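Local atomic coordinates of endo-pectate lyase (Erwinia chrysanthemi, PDB entry 3B4N), a protein that probably depolymerises polygalacturonate and methylated pectins by calcium-dependent eliminative cleavage within the chain, leaving unsaturated ends on the oligosaccharides it releases. Residues A[24-27]-A[32-35]. Numbering follows the deposited sequence.
Sequences LMLS and VNYL
S27 and Y34 face each other as the antiparallel hydrogen-bonded pair of a beta hairpin, a worked example of how one sheet can present a face made mostly of leucines and a face that ends in two hydroxyls to two different neighbours. Their backbones bond twice: S27 N donates to Y34 O at 2.8 Å, and Y34 N returns the bond to S27 O at 2.8 Å. S27 O also approaches the tyrosine ring edge-on, 3.4 Å from Y34 CB. Next along the strands comes the non-hydrogen-bonded pair L26 and L35, where Y34 O receives a CA-H...O contact from L26 CA at 3.4 Å, and M25 O a similar one from L35 CA.

On the face bearing L24, L26, N33 and L35, L26 CG stands anti to the backbone N (chi1 159°), and chi2 of 72° then turns CD1 across to the partner strand, 3.5 Å from Y34 O and against N33 CB and L35 CD2. L24 CD1 reaches L35 CB at 3.9 Å. Strand 97-104 of the second N-terminal sheet covers the two leucines of the first strand, and N33 OD1 is hydrogen-bonded to Y86 OH.

M25, S27 and Y34 occupy the other face, toward the right-handed parallel beta helix. M25 and S27 pack on strand 181-189, S27 OG hydrogen-bonds to E190 OE2, and Y34 OH to N274 ND2. V32 CG1 covers one face of the tyrosine ring, off centre.

Backbone bonds thus fix the strand register, while L24 and L26 join the hairpin to strand 97-104 of the neighbouring four-stranded sheet and the serine and tyrosine hydroxyls tie it by directional bonds to the beta-helix side.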
loop_
_atom_site.group_PDB
_atom_site.type_symbol
_atom_site.label_atom_id
_atom_site.label_comp_id
_atom_site.label_asym_id
_atom_site.label_seq_id
_atom_site.Cartn_x
_atom_site.Cartn_y
_atom_site.Cartn_z
ATOM N N LEU A 24 1.999 -1.336 16.059
ATOM C CA LEU A 24 1.759 -0.020 15.497
ATOM C C LEU A 24 3.032 0.647 14.987
ATOM O O LEU A 24 4.107 0.491 15.571
ATOM C CB LEU A 24 1.129 0.864 16.577
ATOM C CG LEU A 24 0.778 2.312 16.211
ATOM C CD1 LEU A 24 -0.264 2.310 15.106
ATOM C CD2 LEU A 24 0.231 3.050 17.440
ATOM N N MET A 25 2.898 1.368 13.879
ATOM C CA MET A 25 4.003 2.127 13.303
ATOM C C MET A 25 3.486 3.512 12.962
ATOM O O MET A 25 2.296 3.704 12.708
ATOM C CB MET A 25 4.543 1.452 12.044
ATOM C CG MET A 25 5.238 0.139 12.332
ATOM S SD MET A 25 5.735 -0.674 10.816
ATOM C CE MET A 25 6.994 0.343 10.323
ATOM N N LEU A 26 4.393 4.476 12.937
ATOM C CA LEU A 26 4.053 5.862 12.657
ATOM C C LEU A 26 4.876 6.454 11.520
ATOM O O LEU A 26 6.054 6.137 11.371
ATOM C CB LEU A 26 4.315 6.702 13.915
ATOM C CG LEU A 26 4.517 8.211 13.753
ATOM C CD1 LEU A 26 3.196 8.852 13.404
ATOM C CD2 LEU A 26 5.086 8.812 15.044
ATOM N N SER A 27 4.247 7.311 10.720
ATOM C CA SER A 27 4.962 8.025 9.664
ATOM C C SER A 27 4.420 9.447 9.580
ATOM O O SER A 27 3.224 9.657 9.434
ATOM C CB SER A 27 4.810 7.346 8.305
ATOM O OG SER A 27 5.639 8.007 7.357
ATOM N N VAL A 32 0.777 15.781 9.139
ATOM C CA VAL A 32 -0.204 14.755 9.423
ATOM C C VAL A 32 0.583 13.557 9.923
ATOM O O VAL A 32 1.628 13.214 9.363
ATOM C CB VAL A 32 -0.983 14.363 8.146
ATOM C CG1 VAL A 32 -1.948 13.229 8.442
ATOM C CG2 VAL A 32 -1.758 15.571 7.624
ATOM N N ASN A 33 0.117 12.951 11.008
ATOM C CA ASN A 33 0.773 11.763 11.532
ATOM C C ASN A 33 -0.035 10.578 11.049
ATOM O O ASN A 33 -1.224 10.470 11.346
ATOM C CB ASN A 33 0.791 11.772 13.059
ATOM C CG ASN A 33 1.736 12.810 13.621
ATOM O OD1 ASN A 33 1.506 13.358 14.704
ATOM N ND2 ASN A 33 2.819 13.068 12.903
ATOM N N TYR A 34 0.599 9.708 10.277
ATOM C CA TYR A 34 -0.075 8.523 9.772
ATOM C C TYR A 34 0.265 7.327 10.635
ATOM O O TYR A 34 1.428 7.106 10.986
ATOM C CB TYR A 34 0.341 8.230 8.329
ATOM C CG TYR A 34 -0.244 9.180 7.317
ATOM C CD1 TYR A 34 -1.501 8.958 6.766
ATOM C CD2 TYR A 34 0.453 10.321 6.935
ATOM C CE1 TYR A 34 -2.055 9.862 5.849
ATOM C CE2 TYR A 34 -0.085 11.223 6.029
ATOM C CZ TYR A 34 -1.334 10.990 5.492
ATOM O OH TYR A 34 -1.854 11.900 4.601
ATOM N N LEU A 35 -0.763 6.573 10.999
ATOM C CA LEU A 35 -0.582 5.370 11.789
ATOM C C LEU A 35 -0.921 4.168 10.931
ATOM O O LEU A 35 -1.875 4.194 10.155
ATOM C CB LEU A 35 -1.510 5.361 12.999
ATOM C CG LEU A 35 -1.356 6.497 14.002
ATOM C CD1 LEU A 35 -2.357 6.296 15.145
ATOM C CD2 LEU A 35 0.069 6.519 14.534
#